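Local coordinates for protein nisin leader peptide-processing serine protease NisP (Lactococcus lactis subsp. lactis, PDB 4MZD) that probably acts as a subtilisin-like serine endopeptidase that removes the leader peptide from the nisin precursor during antibiotic biosynthesis, at residues G213-G218 with R265-K270; Q254-M259 with P272-D277. All coordinates share one frame; numbering follows the deposited sequence. Where two conformers were deposited one is given.

Contact 1 of 2, residues G213-G218 with R265-K270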
ATOM      1  N   GLY A 213      -8.550 -14.102  22.593  1.00 14.10           N
ATOM      2  CA  GLY A 213      -9.868 -13.765  23.089  1.00 14.70           C
ATOM      3  C   GLY A 213     -10.949 -14.409  22.242  1.00 14.15           C
ATOM      4  O   GLY A 213     -10.708 -15.398  21.547  1.00 14.83           O
ATOM      5  N   SER A 214     -12.154 -13.856  22.301  1.00 14.43           N
ATOM      6  CA  SER A 214     -13.273 -14.455  21.587  1.00 14.87           C
ATOM      7  C   SER A 214     -14.366 -13.461  21.248  1.00 14.57           C
ATOM      8  O   SER A 214     -14.636 -12.521  21.999  1.00 15.19           O
ATOM      9  CB  SER A 214     -13.871 -15.608  22.396  1.00 16.26           C
ATOM     10  OG  SER A 214     -14.355 -15.144  23.642  1.00 17.65           O
ATOM     11  N   TYR A 215     -14.986 -13.682  20.096  1.00 14.51           N
ATOM     12  CA  TYR A 215     -16.221 -13.002  19.756  1.00 14.97           C
ATOM     13  C   TYR A 215     -17.387 -13.766  20.388  1.00 16.40           C
ATOM     14  O   TYR A 215     -17.189 -14.798  21.033  1.00 16.39           O
ATOM     15  CB  TYR A 215     -16.386 -12.946  18.245  1.00 14.65           C
ATOM     16  CG  TYR A 215     -15.316 -12.143  17.541  1.00 13.67           C
ATOM     17  CD1 TYR A 215     -15.393 -10.762  17.485  1.00 13.25           C
ATOM     18  CD2 TYR A 215     -14.239 -12.767  16.927  1.00 13.35           C
ATOM     19  CE1 TYR A 215     -14.431 -10.019  16.840  1.00 12.64           C
ATOM     20  CE2 TYR A 215     -13.264 -12.030  16.277  1.00 12.82           C
ATOM     21  CZ  TYR A 215     -13.367 -10.650  16.232  1.00 12.14           C
ATOM     22  OH  TYR A 215     -12.428  -9.876  15.570  1.00 12.11           O
ATOM     23  N   ASP A 216     -18.603 -13.266  20.201  1.00 18.03           N
ATOM     24  CA  ASP A 216     -19.780 -13.914  20.773  1.00 20.44           C
ATOM     25  C   ASP A 216     -19.883 -15.380  20.361  1.00 20.51           C
ATOM     26  O   ASP A 216     -20.416 -16.199  21.108  1.00 21.47           O
ATOM     27  CB  ASP A 216     -21.062 -13.165  20.395  1.00 22.85           C
ATOM     28  CG  ASP A 216     -21.275 -11.911  21.225  1.00 25.01           C
ATOM     29  OD1 ASP A 216     -20.528 -11.706  22.205  1.00 26.25           O
ATOM     30  OD2 ASP A 216     -22.205 -11.138  20.908  1.00 26.16           O
ATOM     31  N   ASP A 217     -19.378 -15.716  19.178  1.00 20.49           N
ATOM     32  CA  ASP A 217     -19.486 -17.088  18.683  1.00 20.46           C
ATOM     33  C   ASP A 217     -18.409 -18.015  19.245  1.00 19.65           C
ATOM     34  O   ASP A 217     -18.351 -19.190  18.892  1.00 20.49           O
ATOM     35  CB  ASP A 217     -19.511 -17.141  17.145  1.00 21.16           C
ATOM     36  CG  ASP A 217     -18.190 -16.725  16.510  1.00 21.75           C
ATOM     37  OD1 ASP A 217     -17.192 -16.524  17.234  1.00 21.64           O
ATOM     38  OD2 ASP A 217     -18.149 -16.609  15.266  1.00 22.67           O
ATOM     39  N   GLY A 218     -17.557 -17.479  20.113  1.00 18.90           N
ATOM     40  CA  GLY A 218     -16.553 -18.284  20.789  1.00 18.48           C
ATOM     41  C   GLY A 218     -15.223 -18.392  20.061  1.00 17.85           C
ATOM     42  O   GLY A 218     -14.265 -18.953  20.597  1.00 18.81           O
ATOM     43  N   ARG A 265     -17.321  -1.237  17.601  1.00 18.55           N
ATOM     44  CA  ARG A 265     -18.252  -0.493  16.763  1.00 19.72           C
ATOM     45  C   ARG A 265     -18.785  -1.363  15.627  1.00 18.97           C
ATOM     46  O   ARG A 265     -19.850  -1.076  15.068  1.00 19.85           O
ATOM     47  CB  ARG A 265     -17.572   0.743  16.167  1.00 21.41           C
ATOM     48  CG  ARG A 265     -17.048   1.754  17.173  1.00 23.45           C
ATOM     49  CD  ARG A 265     -16.283   2.861  16.455  1.00 25.41           C
ATOM     50  NE  ARG A 265     -17.087   3.467  15.396  1.00 27.04           N
ATOM     51  CZ  ARG A 265     -16.587   4.157  14.374  1.00 28.14           C
ATOM     52  NH1 ARG A 265     -15.277   4.334  14.262  1.00 28.43           N
ATOM     53  NH2 ARG A 265     -17.400   4.666  13.457  1.00 29.02           N
ATOM     54  N   PHE A 266     -18.047  -2.420  15.290  1.00 17.90           N
ATOM     55  CA  PHE A 266     -18.290  -3.171  14.058  1.00 17.47           C
ATOM     56  C   PHE A 266     -18.432  -4.676  14.250  1.00 17.48           C
ATOM     57  O   PHE A 266     -18.758  -5.390  13.297  1.00 18.31           O
ATOM     58  CB  PHE A 266     -17.155  -2.922  13.061  1.00 18.38           C
ATOM     59  CG  PHE A 266     -16.862  -1.471  12.825  1.00 18.94           C
ATOM     60  CD1 PHE A 266     -17.729  -0.691  12.082  1.00 19.73           C
ATOM     61  CD2 PHE A 266     -15.718  -0.887  13.341  1.00 19.26           C
ATOM     62  CE1 PHE A 266     -17.461   0.649  11.860  1.00 20.64           C
ATOM     63  CE2 PHE A 266     -15.446   0.450  13.127  1.00 20.05           C
ATOM     64  CZ  PHE A 266     -16.314   1.217  12.384  1.00 20.41           C
ATOM     65  N   ARG A 267     -18.158  -5.159  15.459  1.00 16.15           N
ATOM     66  CA  ARG A 267     -18.110  -6.591  15.728  1.00 16.61           C
ATOM     67  C   ARG A 267     -18.656  -6.862  17.110  1.00 17.98           C
ATOM     68  O   ARG A 267     -18.776  -5.946  17.922  1.00 19.07           O
ATOM     69  CB  ARG A 267     -16.670  -7.105  15.660  1.00 15.22           C
ATOM     70  CG  ARG A 267     -15.998  -6.873  14.327  1.00 14.35           C
ATOM     71  CD  ARG A 267     -14.591  -7.430  14.300  1.00 12.70           C
ATOM     72  NE  ARG A 267     -13.892  -6.900  13.138  1.00 12.49           N
ATOM     73  CZ  ARG A 267     -12.631  -7.160  12.817  1.00 11.58           C
ATOM     74  NH1 ARG A 267     -11.899  -7.980  13.561  1.00 11.65           N
ATOM     75  NH2 ARG A 267     -12.105  -6.587  11.736  1.00 11.67           N
ATOM     76  N   SER A 268     -18.963  -8.127  17.378  1.00 18.84           N
ATOM     77  CA  SER A 268     -19.505  -8.538  18.666  1.00 20.08           C
ATOM     78  C   SER A 268     -18.446  -9.278  19.481  1.00 19.04           C
ATOM     79  O   SER A 268     -18.237 -10.476  19.304  1.00 19.41           O
ATOM     80  CB  SER A 268     -20.731  -9.428  18.465  1.00 22.04           C
ATOM     81  OG  SER A 268     -21.694  -8.789  17.640  1.00 24.05           O
ATOM     82  N   ILE A 269     -17.785  -8.553  20.378  1.00 19.36           N
ATOM     83  CA  ILE A 269     -16.665  -9.093  21.146  1.00 19.34           C
ATOM     84  C   ILE A 269     -17.097  -9.546  22.539  1.00 20.09           C
ATOM     85  O   ILE A 269     -17.781  -8.815  23.253  1.00 21.18           O
ATOM     86  CB  ILE A 269     -15.529  -8.050  21.258  1.00 19.19           C
ATOM     87  CG1 ILE A 269     -14.979  -7.723  19.864  1.00 19.11           C
ATOM     88  CG2 ILE A 269     -14.436  -8.544  22.194  1.00 19.42           C
ATOM     89  CD1 ILE A 269     -13.995  -6.577  19.830  1.00 19.70           C
ATOM     90  N   LYS A 270     -16.700 -10.760  22.914  1.00 20.20           N
ATOM     91  CA  LYS A 270     -17.071 -11.332  24.204  1.00 21.07           C
ATOM     92  C   LYS A 270     -15.925 -11.210  25.205  1.00 19.72           C
ATOM     93  O   LYS A 270     -16.103 -10.694  26.313  1.00 20.95           O
ATOM     94  CB  LYS A 270     -17.458 -12.802  24.043  1.00 23.21           C
ATOM     95  CG  LYS A 270     -17.921 -13.448  25.340  1.00 25.61           C
ATOM     96  CD  LYS A 270     -17.634 -14.943  25.380  1.00 27.94           C
ATOM     97  CE  LYS A 270     -18.539 -15.726  24.443  1.00 29.75           C
ATOM     98  NZ  LYS A 270     -18.179 -15.538  23.014  1.00 30.84           N
TER
HETATM   99  O   HOH W   1     -20.786  -8.524  22.185  1.00 40.57           O
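Tyr215 and Ile269 form an antiparallel, non-hydrogen-bonded pair, CA atoms 4.2 Å apart, with diverging side chains. Backbone bonds flank the pair. Lys270 N gives to Ser214 O at 2.9 Å. Asp216 N gives to Ser268 O at 3.0 Å. Tyr215 also opens a type I beta turn that runs to Gly218. Its ring slants across Ile269, CE1 3.8 Å from Ile269 CG1, with Ser268 O at its edge. Arg267, extended from CG to NE, runs past the phenol so that CD sits 3.6 Å from Tyr215 CE1. Its NH1 then donates 2.8 Å to Tyr215 OH, which lies close to the guanidinium plane although the ring is turned 47° from it. Asp221 also bonds this hydroxyl, while NE and NH2 of Arg267 reach Asn480 O and Tyr208 O. On the outer side, Asp216 OD2 packs 3.3 Å from Ser268 CB, and a water can donate to either Asp216 OD1 or Ile269 O. Lys270 bends back over the turn, but the position of its amine is doubtful. A single antiparallel bridge thus pins the loop after helix 256-264 to the short strand 214-215, beside a beta turn, on the surface of the subtilisin-like domain.

Contact 2 of 2, residues Q254-M259 with P272-D277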
ATOM      1  N   GLN A 254      -0.294  -0.132  18.947  1.00 14.80           N
ATOM      2  CA  GLN A 254       0.211  -0.688  20.198  1.00 16.33           C
ATOM      3  C   GLN A 254      -0.751  -0.468  21.358  1.00 15.56           C
ATOM      4  O   GLN A 254      -0.561  -1.025  22.435  1.00 17.07           O
ATOM      5  CB  GLN A 254       1.577  -0.092  20.539  1.00 19.30           C
ATOM      6  CG  GLN A 254       2.706  -0.627  19.674  1.00 22.56           C
ATOM      7  CD  GLN A 254       4.064  -0.392  20.292  1.00 25.16           C
ATOM      8  OE1 GLN A 254       4.594   0.716  20.248  1.00 26.52           O
ATOM      9  NE2 GLN A 254       4.635  -1.436  20.885  1.00 25.93           N
ATOM     10  N   ASP A 255      -1.779   0.343  21.140  1.00 14.88           N
ATOM     11  CA  ASP A 255      -2.757   0.639  22.181  1.00 15.46           C
ATOM     12  C   ASP A 255      -3.930  -0.310  22.004  1.00 14.56           C
ATOM     13  O   ASP A 255      -4.898  -0.002  21.309  1.00 14.64           O
ATOM     14  CB  ASP A 255      -3.217   2.096  22.089  1.00 16.92           C
ATOM     15  CG  ASP A 255      -4.158   2.489  23.218  1.00 19.10           C
ATOM     16  OD1 ASP A 255      -4.707   1.594  23.892  1.00 19.49           O
ATOM     17  OD2 ASP A 255      -4.360   3.703  23.421  1.00 21.29           O
ATOM     18  N   ASN A 256      -3.835  -1.485  22.614  1.00 14.09           N
ATOM     19  CA  ASN A 256      -4.820  -2.517  22.341  1.00 14.22           C
ATOM     20  C   ASN A 256      -6.240  -2.157  22.754  1.00 14.93           C
ATOM     21  O   ASN A 256      -7.187  -2.505  22.055  1.00 15.22           O
ATOM     22  CB  ASN A 256      -4.415  -3.870  22.929  1.00 14.31           C
ATOM     23  CG  ASN A 256      -5.062  -5.021  22.194  1.00 13.77           C
ATOM     24  OD1 ASN A 256      -4.751  -5.272  21.034  1.00 13.89           O
ATOM     25  ND2 ASN A 256      -5.979  -5.714  22.853  1.00 14.66           N
ATOM     26  N   GLN A 257      -6.396  -1.461  23.875  1.00 16.28           N
ATOM     27  CA  GLN A 257      -7.740  -1.124  24.325  1.00 17.53           C
ATOM     28  C   GLN A 257      -8.450  -0.227  23.316  1.00 16.60           C
ATOM     29  O   GLN A 257      -9.644  -0.374  23.071  1.00 16.63           O
ATOM     30  CB  GLN A 257      -7.726  -0.468  25.705  1.00 19.72           C
ATOM     31  CG  GLN A 257      -9.122  -0.192  26.232  1.00 21.87           C
ATOM     32  CD  GLN A 257      -9.931  -1.464  26.406  1.00 23.80           C
ATOM     33  OE1 GLN A 257      -9.532  -2.368  27.140  1.00 24.89           O
ATOM     34  NE2 GLN A 257     -11.070  -1.543  25.724  1.00 23.93           N
ATOM     35  N   THR A 258      -7.704   0.701  22.732  0.56 16.15           N
ATOM     36  CA  THR A 258      -8.274   1.595  21.739  0.56 16.25           C
ATOM     37  C   THR A 258      -8.682   0.824  20.484  0.56 15.49           C
ATOM     38  O   THR A 258      -9.702   1.129  19.867  0.56 16.02           O
ATOM     39  CB  THR A 258      -7.309   2.744  21.400  0.56 16.88           C
ATOM     40  OG1 THR A 258      -7.179   3.600  22.545  0.56 16.96           O
ATOM     41  CG2 THR A 258      -7.829   3.554  20.220  0.56 17.40           C
ATOM     42  N   MET A 259      -7.898  -0.188  20.121  0.56 13.95           N
ATOM     43  CA  MET A 259      -8.233  -1.025  18.969  0.56 13.12           C
ATOM     44  C   MET A 259      -9.453  -1.901  19.256  0.56 13.28           C
ATOM     45  O   MET A 259     -10.279  -2.138  18.375  0.56 13.72           O
ATOM     46  CB  MET A 259      -7.043  -1.890  18.543  0.56 12.77           C
ATOM     47  CG  MET A 259      -5.855  -1.099  18.013  0.56 11.60           C
ATOM     48  SD  MET A 259      -4.556  -2.139  17.285  0.56  8.74           S
ATOM     49  CE  MET A 259      -5.017  -2.157  15.548  0.56 11.21           C
ATOM     50  N   PRO A 272     -12.121  -9.656  25.093  1.00 16.23           N
ATOM     51  CA  PRO A 272     -11.153  -8.934  24.261  1.00 16.27           C
ATOM     52  C   PRO A 272      -9.818  -9.660  24.193  1.00 16.08           C
ATOM     53  O   PRO A 272      -9.335 -10.191  25.193  1.00 17.63           O
ATOM     54  CB  PRO A 272     -10.984  -7.600  24.990  1.00 17.15           C
ATOM     55  CG  PRO A 272     -12.224  -7.449  25.805  1.00 18.37           C
ATOM     56  CD  PRO A 272     -12.611  -8.836  26.215  1.00 17.58           C
ATOM     57  N   GLY A 273      -9.238  -9.681  23.002  1.00 14.66           N
ATOM     58  CA  GLY A 273      -7.921 -10.241  22.799  1.00 14.18           C
ATOM     59  C   GLY A 273      -7.028  -9.268  22.050  1.00 13.00           C
ATOM     60  O   GLY A 273      -7.385  -8.104  21.838  1.00 13.30           O
ATOM     61  N   LYS A 274      -5.859  -9.746  21.646  1.00 12.77           N
ATOM     62  CA  LYS A 274      -4.908  -8.932  20.902  1.00 12.01           C
ATOM     63  C   LYS A 274      -5.425  -8.607  19.507  1.00 10.87           C
ATOM     64  O   LYS A 274      -5.820  -9.503  18.759  1.00 11.17           O
ATOM     65  CB  LYS A 274      -3.574  -9.672  20.795  1.00 12.71           C
ATOM     66  CG  LYS A 274      -2.509  -8.962  19.969  1.00 13.00           C
ATOM     67  CD  LYS A 274      -2.035  -7.661  20.603  1.00 13.93           C
ATOM     68  CE  LYS A 274      -0.925  -7.026  19.773  1.00 15.45           C
ATOM     69  NZ  LYS A 274      -0.338  -5.816  20.419  1.00 17.38           N
ATOM     70  N   VAL A 275      -5.402  -7.326  19.156  1.00 10.55           N
ATOM     71  CA  VAL A 275      -5.790  -6.884  17.825  1.00  9.99           C
ATOM     72  C   VAL A 275      -4.550  -6.484  17.043  1.00  9.81           C
ATOM     73  O   VAL A 275      -3.662  -5.805  17.568  1.00 10.59           O
ATOM     74  CB  VAL A 275      -6.746  -5.679  17.893  1.00 10.92           C
ATOM     75  CG1 VAL A 275      -7.207  -5.293  16.491  1.00 11.06           C
ATOM     76  CG2 VAL A 275      -7.937  -6.002  18.781  1.00 11.81           C
ATOM     77  N   VAL A 276      -4.495  -6.930  15.790  1.00  9.10           N
ATOM     78  CA  VAL A 276      -3.421  -6.550  14.880  1.00  9.50           C
ATOM     79  C   VAL A 276      -3.988  -5.984  13.577  1.00  9.50           C
ATOM     80  O   VAL A 276      -5.112  -6.305  13.180  1.00 10.00           O
ATOM     81  CB  VAL A 276      -2.476  -7.737  14.582  1.00 10.55           C
ATOM     82  CG1 VAL A 276      -1.869  -8.264  15.872  1.00 11.56           C
ATOM     83  CG2 VAL A 276      -3.213  -8.849  13.847  1.00 11.31           C
ATOM     84  N   ASP A 277      -3.186  -5.133  12.943  1.00  9.45           N
ATOM     85  CA  ASP A 277      -3.442  -4.547  11.629  1.00  9.71           C
ATOM     86  C   ASP A 277      -2.658  -5.433  10.657  1.00  9.79           C
ATOM     87  O   ASP A 277      -1.426  -5.422  10.653  1.00 10.35           O
ATOM     88  CB  ASP A 277      -2.921  -3.096  11.657  1.00  9.56           C
ATOM     89  CG  ASP A 277      -3.353  -2.261  10.459  1.00  9.62           C
ATOM     90  OD1 ASP A 277      -3.807  -2.840   9.450  1.00 10.10           O
ATOM     91  OD2 ASP A 277      -3.202  -1.016  10.530  1.00 10.09           O
TER
HETATM   92  O   HOH W   2      -2.409  -3.892  20.280  1.00 16.44           O
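Asn256, in the first turn of helix 256-264, uses both ends of its side-chain amide on the backbone entering strand 275-278. OD1 accepts from Val275 N at 2.9 Å, nearly straight at 173° and in the amide's plane on a lone pair. ND2 gives its hydrogen to Gly273 O at 3.0 Å; the acceptor lies in the amide plane, whereas the donor stands above the plane of the Gly273 carbonyl. With CG swung away from the backbone N (chi1 -156°), the amide leaves the helix toward the strand, and the two bonds fix its rotation. A water adds a third grip, donating to Asn256 OD1 at 2.8 Å and accepting from Lys274 NZ, while Lys274 CD passes 3.6 Å from the same oxygen. One turn along the helix, Met259 lies across Val275, with CB 3.9 Å from Val275 CB. In one of its two conformers the chain bends at the sulfur, bringing CE to 3.9 Å from Val275 CG1. Tyr208 also touches Met259, and Ile260 and Leu263 pack on Val275, so the polar grip borders an apolar helix-strand interface. Asp255 caps the helix through a weak bond from Thr258 N to its OD1. One asparagine amide thus satisfies a backbone N-H and a backbone carbonyl two residues apart, and sets the start of the helix against the strand.

From the N terminus, the chain leaves strand 200-210 and reaches 213-218, the first half of contact 1. It then runs through helix 222-238 and strand 241-245 to 254-259, where contact 2 begins. Helix 256-264 leads to 265-270, which closes contact 1 over a loop of 46 residues; strand 275-278 follows and closes contact 2 over only 12. The segments alternate, so the two closures cross, and Val271 alone separates 265-270 from 272-277. Contact 2 joins helix 256-264 to the central sheet through strand 275-278, antiparallel to 200-210, whereas contact 1 holds the chain beyond the helix to the short strand 214-215 at the surface.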